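Local coordinates for DyP (Bjerkandera adusta, PDB 3VXJ), which probably uses hydrogen peroxide at a heme b cofactor to oxidise dyes and phenols, and here binds 2,6-dimethoxyphenol, at residues A[295-300]-A[315-320]; A[306-311]-A[392-397]; A[377-380]-A[386-389]. All blocks are in the same frame, centred on the assembly; numbering follows the deposited sequence.

Contact 1 of 3, residues A[295-300]-A[315-320]. With 3DM (2,6-dimethoxyphenol), chain D; HEM (protoporphyrin IX containing Fe), chain B; 3DM (2,6-dimethoxyphenol), chain E.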
loop_
_atom_site.group_PDB
_atom_site.type_symbol
_atom_site.label_atom_id
_atom_site.label_comp_id
_atom_site.label_asym_id
_atom_site.label_seq_id
_atom_site.Cartn_x
_atom_site.Cartn_y
_atom_site.Cartn_z
ATOM N N ASP A 295 -23.637 -7.454 8.317
ATOM C CA ASP A 295 -24.532 -8.504 7.833
ATOM C C ASP A 295 -23.884 -9.899 7.777
ATOM O O ASP A 295 -24.486 -10.838 7.249
ATOM C CB ASP A 295 -25.079 -8.127 6.447
ATOM C CG ASP A 295 -23.996 -8.085 5.362
ATOM O OD1 ASP A 295 -22.809 -8.308 5.678
ATOM O OD2 ASP A 295 -24.347 -7.827 4.185
ATOM N N THR A 296 -22.653 -10.019 8.274
ATOM C CA THR A 296 -21.906 -11.270 8.179
ATOM C C THR A 296 -20.869 -11.398 9.309
ATOM O O THR A 296 -19.777 -11.945 9.127
ATOM C CB THR A 296 -21.281 -11.456 6.744
ATOM O OG1 THR A 296 -20.755 -12.782 6.591
ATOM C CG2 THR A 296 -20.201 -10.411 6.441
ATOM N N LEU A 297 -21.216 -10.883 10.486
ATOM C CA LEU A 297 -20.289 -10.940 11.616
ATOM C C LEU A 297 -20.086 -12.355 12.152
ATOM O O LEU A 297 -19.022 -12.662 12.679
ATOM C CB LEU A 297 -20.745 -10.023 12.760
ATOM C CG LEU A 297 -20.845 -8.522 12.495
ATOM C CD1 LEU A 297 -21.605 -7.835 13.619
ATOM C CD2 LEU A 297 -19.456 -7.894 12.331
ATOM N N THR A 298 -21.099 -13.210 12.029
ATOM C CA THR A 298 -21.046 -14.520 12.668
ATOM C C THR A 298 -21.256 -15.679 11.690
ATOM O O THR A 298 -21.634 -16.777 12.091
ATOM C CB THR A 298 -22.006 -14.608 13.892
ATOM O OG1 THR A 298 -23.329 -14.239 13.504
ATOM C CG2 THR A 298 -21.544 -13.679 15.014
ATOM N N ASP A 299 -20.987 -15.427 10.413
ATOM C CA ASP A 299 -20.999 -16.473 9.395
ATOM C C ASP A 299 -20.126 -16.016 8.234
ATOM O O ASP A 299 -19.781 -14.835 8.153
ATOM C CB ASP A 299 -22.428 -16.756 8.924
ATOM C CG ASP A 299 -22.554 -18.119 8.296
ATOM O OD1 ASP A 299 -22.664 -19.104 9.051
ATOM O OD2 ASP A 299 -22.543 -18.209 7.054
ATOM N N GLU A 300 -19.772 -16.943 7.340
ATOM C CA GLU A 300 -18.861 -16.629 6.232
ATOM C C GLU A 300 -19.496 -16.729 4.853
ATOM O O GLU A 300 -18.796 -16.604 3.847
ATOM C CB GLU A 300 -17.600 -17.498 6.297
ATOM C CG GLU A 300 -16.890 -17.355 7.619
ATOM C CD GLU A 300 -15.543 -18.030 7.637
ATOM O OE1 GLU A 300 -14.608 -17.470 7.031
ATOM O OE2 GLU A 300 -15.413 -19.100 8.293
ATOM N N ARG A 315 -13.509 -3.258 9.827
ATOM C CA ARG A 315 -14.810 -2.577 9.920
ATOM C C ARG A 315 -15.559 -3.039 11.183
ATOM O O ARG A 315 -14.984 -2.971 12.278
ATOM C CB ARG A 315 -15.612 -2.708 8.606
ATOM C CG ARG A 315 -14.820 -2.209 7.412
ATOM C CD ARG A 315 -15.607 -2.199 6.107
ATOM N NE ARG A 315 -14.691 -1.892 5.003
ATOM C CZ ARG A 315 -14.941 -1.099 3.964
ATOM N NH1 ARG A 315 -16.117 -0.501 3.819
ATOM N NH2 ARG A 315 -13.990 -0.899 3.068
ATOM N N GLN A 316 -16.808 -3.496 11.064
ATOM C CA GLN A 316 -17.610 -3.838 12.246
ATOM C C GLN A 316 -17.125 -5.075 13.007
ATOM O O GLN A 316 -17.585 -5.327 14.120
ATOM C CB GLN A 316 -19.103 -3.963 11.885
ATOM C CG GLN A 316 -20.073 -4.052 13.077
ATOM C CD GLN A 316 -20.127 -2.785 13.920
ATOM O OE1 GLN A 316 -19.806 -1.692 13.448
ATOM N NE2 GLN A 316 -20.547 -2.931 15.170
ATOM N N ASP A 317 -16.181 -5.835 12.450
ATOM C CA ASP A 317 -15.556 -6.901 13.254
ATOM C C ASP A 317 -14.894 -6.331 14.519
ATOM O O ASP A 317 -14.711 -7.052 15.505
ATOM C CB ASP A 317 -14.509 -7.691 12.459
ATOM C CG ASP A 317 -15.110 -8.610 11.407
ATOM O OD1 ASP A 317 -16.277 -9.045 11.520
ATOM O OD2 ASP A 317 -14.356 -8.919 10.457
ATOM N N LEU A 318 -14.546 -5.043 14.497
ATOM C CA LEU A 318 -13.961 -4.392 15.680
ATOM C C LEU A 318 -15.007 -3.932 16.698
ATOM O O LEU A 318 -14.648 -3.554 17.818
ATOM C CB LEU A 318 -13.060 -3.218 15.275
ATOM C CG LEU A 318 -11.826 -3.557 14.443
ATOM C CD1 LEU A 318 -11.028 -2.293 14.180
ATOM C CD2 LEU A 318 -10.957 -4.604 15.130
ATOM N N GLY A 319 -16.281 -3.965 16.310
ATOM C CA GLY A 319 -17.378 -3.582 17.202
ATOM C C GLY A 319 -17.945 -2.198 16.950
ATOM O O GLY A 319 -18.945 -1.809 17.560
ATOM N N GLY A 320 -17.306 -1.450 16.059
ATOM C CA GLY A 320 -17.729 -0.098 15.710
ATOM C C GLY A 320 -16.578 0.633 15.042
ATOM O O GLY A 320 -15.513 0.037 14.823
HETATM O O1 3DM D . -13.761 1.459 7.985
HETATM C C1 3DM D . -14.701 1.140 8.941
HETATM C C2 3DM D . -14.327 0.830 10.254
HETATM O O2 3DM D . -12.995 0.838 10.581
HETATM C C7 3DM D . -12.599 0.164 11.786
HETATM C C3 3DM D . -15.326 0.524 11.189
HETATM C C4 3DM D . -16.672 0.502 10.811
HETATM C C5 3DM D . -17.041 0.817 9.508
HETATM C C6 3DM D . -16.052 1.131 8.575
HETATM O O3 3DM D . -16.350 1.443 7.278
HETATM C C8 3DM D . -17.689 1.130 6.809
HETATM C CHA HEM B . -7.116 -3.273 -0.191
HETATM C CHB HEM B . -4.323 -5.798 -3.223
HETATM C CHC HEM B . -0.746 -5.836 0.032
HETATM C CHD HEM B . -3.505 -3.281 3.070
HETATM C C1A HEM B . -6.686 -3.981 -1.279
HETATM C C2A HEM B . -7.476 -4.279 -2.452
HETATM C C3A HEM B . -6.698 -4.990 -3.287
HETATM C C4A HEM B . -5.396 -5.130 -2.677
HETATM C CMA HEM B . -7.075 -5.546 -4.673
HETATM C CAA HEM B . -8.962 -3.896 -2.632
HETATM C CBA HEM B . -9.211 -2.518 -3.248
HETATM C CGA HEM B . -8.919 -1.365 -2.316
HETATM O O1A HEM B . -9.663 -1.138 -1.338
HETATM O O2A HEM B . -7.927 -0.633 -2.584
HETATM C C1B HEM B . -3.102 -6.019 -2.617
HETATM C C2B HEM B . -1.986 -6.731 -3.200
HETATM C C3B HEM B . -0.988 -6.738 -2.296
HETATM C C4B HEM B . -1.454 -6.017 -1.130
HETATM C CMB HEM B . -2.007 -7.368 -4.607
HETATM C CAB HEM B . 0.425 -7.347 -2.425
HETATM C CBB HEM B . 1.003 -7.552 -3.610
HETATM C C1C HEM B . -1.203 -5.188 1.152
HETATM C C2C HEM B . -0.481 -5.048 2.403
HETATM C C3C HEM B . -1.253 -4.352 3.252
HETATM C C4C HEM B . -2.478 -4.030 2.553
HETATM C CMC HEM B . 0.932 -5.608 2.654
HETATM C CAC HEM B . -0.954 -3.916 4.711
HETATM C CBC HEM B . -0.281 -4.706 5.559
HETATM C C1D HEM B . -4.689 -2.995 2.440
HETATM C C2D HEM B . -5.692 -2.114 2.987
HETATM C C3D HEM B . -6.808 -2.123 1.990
HETATM C C4D HEM B . -6.378 -2.997 0.928
HETATM C CMD HEM B . -5.689 -1.328 4.308
HETATM C CAD HEM B . -8.124 -1.347 2.147
HETATM C CBD HEM B . -9.035 -2.173 3.050
HETATM C CGD HEM B . -10.343 -1.474 3.307
HETATM O O1D HEM B . -11.404 -2.123 3.100
HETATM O O2D HEM B . -10.338 -0.291 3.715
HETATM N NA HEM B . -5.440 -4.533 -1.442
HETATM N NB HEM B . -2.761 -5.621 -1.330
HETATM N NC HEM B . -2.431 -4.586 1.299
HETATM N ND HEM B . -5.108 -3.480 1.204
HETATM FE FE HEM B . -3.953 -4.619 -0.042
HETATM O O1 3DM E . -19.569 -15.641 17.145
HETATM C C1 3DM E . -19.894 -16.900 17.548
HETATM C C2 3DM E . -21.177 -17.391 17.300
HETATM O O2 3DM E . -22.058 -16.572 16.650
HETATM C C7 3DM E . -23.411 -17.056 16.546
HETATM C C3 3DM E . -21.512 -18.689 17.710
HETATM C C4 3DM E . -20.568 -19.482 18.366
HETATM C C5 3DM E . -19.286 -18.983 18.615
HETATM C C6 3DM E . -18.948 -17.687 18.207
HETATM O O3 3DM E . -17.701 -17.155 18.416
HETATM C C8 3DM E . -16.928 -17.758 19.474
HETATM O O HOH W 1 -3.324 -2.916 -0.865
#
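Flanking helix 308-312 in the C-terminal half of the DyP-type peroxidase, L297 meets Q316 and D317 of the 3-10 turn 316-318, joining the loops that precede and follow the helix. One branch does most of the touching: L297 CD2 lies 3.5 Å from D317 OD1 and also touches Q316 O and CG. The Q316 side chain points its CB at the loop and sets CG anti to the backbone N (chi1 -169°), which brings the methylene beside both leucine methyls. D317 runs past L297 in the opposite direction; its carboxylate is gripped by R310 and K384, so the leucine packs against an oxygen that is already paired. The turn is closed by the backbone bonds from L318 N to R315 O and from G319 N to Q316 O. Each loop also reaches a different 2,6-dimethoxyphenol. T298 CG2 is 3.4 Å from O2 of one molecule, whereas R315 CA approaches ring atom C3 of the other at 3.4 Å. From there the R315 chain runs extended from CG to NE, and NH2, also bonded to N289, donates to heme propionate O1D, which lies at the guanidinium edge, in its plane, at 2.9 Å, with an N-H...O angle of 171°.

Contact 2 of 3, residues A[306-311]-A[392-397]. With HEM (protoporphyrin IX containing Fe), chain B.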
loop_
_atom_site.group_PDB
_atom_site.type_symbol
_atom_site.label_atom_id
_atom_site.label_comp_id
_atom_site.label_asym_id
_atom_site.label_seq_id
_atom_site.Cartn_x
_atom_site.Cartn_y
_atom_site.Cartn_z
ATOM N N GLY A 306 -11.293 -14.181 6.874
ATOM C CA GLY A 306 -9.876 -13.966 6.573
ATOM C C GLY A 306 -9.541 -13.388 5.200
ATOM O O GLY A 306 -8.367 -13.365 4.824
ATOM N N ALA A 307 -10.544 -12.898 4.463
ATOM C CA ALA A 307 -10.322 -12.215 3.185
ATOM C C ALA A 307 -9.415 -10.986 3.365
ATOM O O ALA A 307 -9.470 -10.308 4.398
ATOM C CB ALA A 307 -11.651 -11.814 2.574
ATOM N N HIS A 308 -8.610 -10.692 2.341
ATOM C CA HIS A 308 -7.637 -9.608 2.407
ATOM C C HIS A 308 -8.197 -8.313 2.975
ATOM O O HIS A 308 -7.648 -7.784 3.941
ATOM C CB HIS A 308 -7.022 -9.365 1.022
ATOM C CG HIS A 308 -5.974 -8.292 1.000
ATOM N ND1 HIS A 308 -4.737 -8.448 1.590
ATOM C CD2 HIS A 308 -5.977 -7.051 0.453
ATOM C CE1 HIS A 308 -4.027 -7.348 1.419
ATOM N NE2 HIS A 308 -4.750 -6.486 0.717
ATOM N N VAL A 309 -9.262 -7.782 2.374
ATOM C CA VAL A 309 -9.735 -6.458 2.794
ATOM C C VAL A 309 -10.346 -6.480 4.189
ATOM O O VAL A 309 -10.279 -5.478 4.912
ATOM C CB VAL A 309 -10.691 -5.797 1.765
ATOM C CG1 VAL A 309 -9.975 -5.585 0.430
ATOM C CG2 VAL A 309 -11.966 -6.591 1.578
ATOM N N ARG A 310 -10.913 -7.619 4.575
ATOM C CA ARG A 310 -11.501 -7.766 5.908
ATOM C C ARG A 310 -10.435 -7.866 7.002
ATOM O O ARG A 310 -10.617 -7.341 8.096
ATOM C CB ARG A 310 -12.438 -8.972 5.949
ATOM C CG ARG A 310 -13.228 -9.108 7.238
ATOM C CD ARG A 310 -14.351 -10.098 7.028
ATOM N NE ARG A 310 -15.205 -10.182 8.209
ATOM C CZ ARG A 310 -16.334 -10.884 8.279
ATOM N NH1 ARG A 310 -16.733 -11.629 7.243
ATOM N NH2 ARG A 310 -17.056 -10.858 9.395
ATOM N N LYS A 311 -9.318 -8.510 6.688
ATOM C CA LYS A 311 -8.167 -8.557 7.588
ATOM C C LYS A 311 -7.488 -7.204 7.756
ATOM O O LYS A 311 -7.097 -6.827 8.859
ATOM C CB LYS A 311 -7.155 -9.574 7.089
ATOM C CG LYS A 311 -7.587 -11.022 7.307
ATOM C CD LYS A 311 -7.341 -11.502 8.741
ATOM C CE LYS A 311 -6.832 -12.932 8.756
ATOM N NZ LYS A 311 -6.311 -13.319 10.099
ATOM N N PRO A 392 -4.884 -14.964 2.901
ATOM C CA PRO A 392 -4.253 -15.692 1.791
ATOM C C PRO A 392 -3.371 -14.873 0.849
ATOM O O PRO A 392 -2.510 -15.465 0.196
ATOM C CB PRO A 392 -5.447 -16.279 1.023
ATOM C CG PRO A 392 -6.607 -15.381 1.389
ATOM C CD PRO A 392 -6.356 -15.026 2.832
ATOM N N ILE A 393 -3.572 -13.557 0.760
ATOM C CA ILE A 393 -2.778 -12.738 -0.147
ATOM C C ILE A 393 -1.433 -12.347 0.468
ATOM O O ILE A 393 -0.386 -12.621 -0.130
ATOM C CB ILE A 393 -3.582 -11.519 -0.654
ATOM C CG1 ILE A 393 -4.922 -11.973 -1.279
ATOM C CG2 ILE A 393 -2.771 -10.677 -1.644
ATOM C CD1 ILE A 393 -4.824 -13.095 -2.336
ATOM N N ILE A 394 -1.444 -11.726 1.649
ATOM C CA ILE A 394 -0.182 -11.267 2.258
ATOM C C ILE A 394 0.106 -11.788 3.669
ATOM O O ILE A 394 1.109 -11.420 4.256
ATOM C CB ILE A 394 0.053 -9.713 2.149
ATOM C CG1 ILE A 394 -1.182 -8.909 2.545
ATOM C CG2 ILE A 394 0.526 -9.337 0.738
ATOM C CD1 ILE A 394 -1.394 -8.803 4.044
ATOM N N GLY A 395 -0.741 -12.655 4.214
ATOM C CA GLY A 395 -0.441 -13.268 5.513
ATOM C C GLY A 395 0.805 -14.136 5.428
ATOM O O GLY A 395 0.993 -14.875 4.456
ATOM N N GLN A 396 1.667 -14.075 6.439
ATOM C CA GLN A 396 2.967 -14.759 6.323
ATOM C C GLN A 396 3.259 -15.937 7.256
ATOM O O GLN A 396 4.258 -16.648 7.082
ATOM C CB GLN A 396 4.108 -13.749 6.270
ATOM C CG GLN A 396 4.086 -12.991 4.952
ATOM C CD GLN A 396 5.354 -12.241 4.684
ATOM O OE1 GLN A 396 6.009 -12.463 3.664
ATOM N NE2 GLN A 396 5.718 -11.342 5.588
ATOM N N THR A 397 2.385 -16.142 8.226
ATOM C CA THR A 397 2.495 -17.224 9.194
ATOM C C THR A 397 2.350 -18.575 8.500
ATOM O O THR A 397 1.490 -18.737 7.624
ATOM C CB THR A 397 1.356 -17.063 10.201
ATOM O OG1 THR A 397 1.366 -15.725 10.718
ATOM C CG2 THR A 397 1.442 -18.068 11.335
HETATM C CHA HEM B . -7.116 -3.273 -0.191
HETATM C CHB HEM B . -4.323 -5.798 -3.223
HETATM C CHC HEM B . -0.746 -5.836 0.032
HETATM C CHD HEM B . -3.505 -3.281 3.070
HETATM C C1A HEM B . -6.686 -3.981 -1.279
HETATM C C2A HEM B . -7.476 -4.279 -2.452
HETATM C C3A HEM B . -6.698 -4.990 -3.287
HETATM C C4A HEM B . -5.396 -5.130 -2.677
HETATM C CMA HEM B . -7.075 -5.546 -4.673
HETATM C CAA HEM B . -8.962 -3.896 -2.632
HETATM C CBA HEM B . -9.211 -2.518 -3.248
HETATM C CGA HEM B . -8.919 -1.365 -2.316
HETATM O O1A HEM B . -9.663 -1.138 -1.338
HETATM O O2A HEM B . -7.927 -0.633 -2.584
HETATM C C1B HEM B . -3.102 -6.019 -2.617
HETATM C C2B HEM B . -1.986 -6.731 -3.200
HETATM C C3B HEM B . -0.988 -6.738 -2.296
HETATM C C4B HEM B . -1.454 -6.017 -1.130
HETATM C CMB HEM B . -2.007 -7.368 -4.607
HETATM C CAB HEM B . 0.425 -7.347 -2.425
HETATM C CBB HEM B . 1.003 -7.552 -3.610
HETATM C C1C HEM B . -1.203 -5.188 1.152
HETATM C C2C HEM B . -0.481 -5.048 2.403
HETATM C C3C HEM B . -1.253 -4.352 3.252
HETATM C C4C HEM B . -2.478 -4.030 2.553
HETATM C CMC HEM B . 0.932 -5.608 2.654
HETATM C CAC HEM B . -0.954 -3.916 4.711
HETATM C CBC HEM B . -0.281 -4.706 5.559
HETATM C C1D HEM B . -4.689 -2.995 2.440
HETATM C C2D HEM B . -5.692 -2.114 2.987
HETATM C C3D HEM B . -6.808 -2.123 1.990
HETATM C C4D HEM B . -6.378 -2.997 0.928
HETATM C CMD HEM B . -5.689 -1.328 4.308
HETATM C CAD HEM B . -8.124 -1.347 2.147
HETATM C CBD HEM B . -9.035 -2.173 3.050
HETATM C CGD HEM B . -10.343 -1.474 3.307
HETATM O O1D HEM B . -11.404 -2.123 3.100
HETATM O O2D HEM B . -10.338 -0.291 3.715
HETATM N NA HEM B . -5.440 -4.533 -1.442
HETATM N NB HEM B . -2.761 -5.621 -1.330
HETATM N NC HEM B . -2.431 -4.586 1.299
HETATM N ND HEM B . -5.108 -3.480 1.204
HETATM FE FE HEM B . -3.953 -4.619 -0.042
HETATM O O HOH W 1 -3.324 -2.916 -0.865
#
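H308 and I394 make the tight part of this buried contact, where the start of helix 308-312 stands over the heme. I394 CG1 sits at the edge of the imidazole, in the ring plane, 3.4 Å from H308 CE1. The I394 torsion (chi1 47°) tucks CG1 between the backbone N and the carbonyl carbon, while CG2 touches the heme vinyl carbon CAB at 3.7 Å. The I393 and H308 side chains cross at about a right angle, I393 CB 4.0 Å from H308 ND1. CG of H308 stands anti to the backbone N: chi1 -178° carries the ring toward the heme, and chi2 70° turns NE2 to the iron, 2.2 Å away; a water binds the opposite side of the iron at 2.0 Å. ND1 donates to E391 OE1, which also receives I394 N, while E391 OE2 receives I393 N, so one carboxylate orients both the ligand ring and the loop packed on it. A307 occupies the N-cap position, and the next residue but one, V309, reaches the heme through CG1. Behind H308 the fit is still close, with P392 CD 3.3 Å from G306 O, a buried carbonyl that has no polar partner in the model. Beyond I394 the contact opens out: G395, Q396 and T397 lead away from the helix, and the last two are partly exposed, tied to N376 and D103 instead. A histidine ligand backed by an acidic residue is the proximal heme site familiar from heme peroxidases, built here within a DyP-type fold.

Contact 3 of 3, residues A[377-380]-A[386-389]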
loop_
_atom_site.group_PDB
_atom_site.type_symbol
_atom_site.label_atom_id
_atom_site.label_comp_id
_atom_site.label_asym_id
_atom_site.label_seq_id
_atom_site.Cartn_x
_atom_site.Cartn_y
_atom_site.Cartn_z
ATOM N N ASN A 377 -2.427 -13.312 11.902
ATOM C CA ASN A 377 -3.009 -13.867 13.114
ATOM C C ASN A 377 -4.192 -14.754 12.763
ATOM O O ASN A 377 -5.256 -14.252 12.384
ATOM C CB ASN A 377 -3.430 -12.699 14.000
ATOM C CG ASN A 377 -3.976 -13.118 15.350
ATOM O OD1 ASN A 377 -4.275 -14.288 15.612
ATOM N ND2 ASN A 377 -4.135 -12.128 16.223
ATOM N N ALA A 378 -4.028 -16.071 12.913
ATOM C CA ALA A 378 -5.098 -17.004 12.570
ATOM C C ALA A 378 -6.355 -16.772 13.393
ATOM O O ALA A 378 -7.452 -17.123 12.970
ATOM C CB ALA A 378 -4.631 -18.443 12.734
ATOM N N ASN A 379 -6.188 -16.180 14.570
ATOM C CA ASN A 379 -7.299 -15.978 15.485
ATOM C C ASN A 379 -7.928 -14.604 15.435
ATOM O O ASN A 379 -8.706 -14.228 16.316
ATOM C CB ASN A 379 -6.846 -16.368 16.884
ATOM C CG ASN A 379 -6.570 -17.851 16.976
ATOM O OD1 ASN A 379 -7.432 -18.664 16.646
ATOM N ND2 ASN A 379 -5.348 -18.217 17.369
ATOM N N PHE A 380 -7.598 -13.869 14.376
ATOM C CA PHE A 380 -8.208 -12.578 14.101
ATOM C C PHE A 380 -8.950 -12.606 12.764
ATOM O O PHE A 380 -8.417 -13.131 11.794
ATOM C CB PHE A 380 -7.181 -11.445 14.095
ATOM C CG PHE A 380 -7.826 -10.115 13.950
ATOM C CD1 PHE A 380 -8.249 -9.416 15.076
ATOM C CD2 PHE A 380 -8.131 -9.611 12.691
ATOM C CE1 PHE A 380 -8.936 -8.231 14.947
ATOM C CE2 PHE A 380 -8.813 -8.431 12.559
ATOM C CZ PHE A 380 -9.208 -7.729 13.690
ATOM N N ILE A 386 -15.747 -19.848 13.548
ATOM C CA ILE A 386 -14.756 -20.642 12.814
ATOM C C ILE A 386 -13.459 -19.839 12.823
ATOM O O ILE A 386 -13.483 -18.641 12.561
ATOM C CB ILE A 386 -15.196 -20.931 11.334
ATOM C CG1 ILE A 386 -16.507 -21.727 11.316
ATOM C CG2 ILE A 386 -14.094 -21.687 10.568
ATOM C CD1 ILE A 386 -17.049 -22.013 9.927
ATOM N N THR A 387 -12.340 -20.487 13.135
ATOM C CA THR A 387 -11.027 -19.841 13.071
ATOM C C THR A 387 -10.824 -19.167 11.717
ATOM O O THR A 387 -10.932 -19.825 10.683
ATOM C CB THR A 387 -9.908 -20.875 13.277
ATOM O OG1 THR A 387 -10.072 -21.476 14.563
ATOM C CG2 THR A 387 -8.517 -20.221 13.197
ATOM N N PRO A 388 -10.553 -17.847 11.711
ATOM C CA PRO A 388 -10.360 -17.196 10.395
ATOM C C PRO A 388 -9.157 -17.715 9.598
ATOM O O PRO A 388 -9.260 -17.934 8.388
ATOM C CB PRO A 388 -10.194 -15.717 10.761
ATOM C CG PRO A 388 -10.974 -15.568 12.017
ATOM C CD PRO A 388 -10.733 -16.852 12.789
ATOM N N GLY A 389 -8.025 -17.907 10.262
ATOM C CA GLY A 389 -6.831 -18.350 9.555
ATOM C C GLY A 389 -5.982 -17.204 9.035
ATOM O O GLY A 389 -6.180 -16.041 9.398
#
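The A378 carbonyl accepts G389 N in its plane, on a lone pair, at 2.9 Å with an N-H...O angle of 162°. Two carbon atoms close in on the same oxygen: P388 CD and T387 CG2 each lie 3.3 Å from A378 O. The F380 side chain starts away from 386-389, and its ring stacks with W374 and touches P314; separately, F380 O lies 3.3 Å from P388 CB. The N377 amide is used from above its plane, OD1 accepting N379 N at 2.9 Å. That bond makes an Asx turn, superposed on a type I beta turn from N377 to F380 that F380 N closes on N377 O. The turn thus presents A378 O to the returning chain. G389, with a positive phi that suits glycine, answers with a second link as A378 CA-H points at G389 O, 3.5 Å from CA to O and 168° at the hydrogen. Farther out, T387 places OG1 beside its backbone N (chi1 -60°), which sets CG2 toward the turn. There the methyl also comes within 3.9 Å of N379 OD1, where the two side chains cross obliquely at the surface.

How the contacts relate
Helix 308-312 ties the three contacts together. R310 of contact 2 reaches into contact 1, its NE 2.7 Å from D317 OD2 in a salt bridge and its NH2 2.9 Å from T296 O in a probable hydrogen bond. K311 turns to contact 3, with NZ 2.7 Å from F380 O and 2.8 Å from G389 O, both probable hydrogen bonds. Contacts 2 and 3 have centres about 10 Å apart; 377-380 and 386-389 both fall between 306-311 and 392-397 in sequence. Contacts 1 and 3 pack through L318 CD2 and F380 CZ at 3.9 Å. Contact 2 ligates the heme iron, contact 1 holds a propionate, and contact 3 stands back, the F380 side chain about 11 Å from the heme.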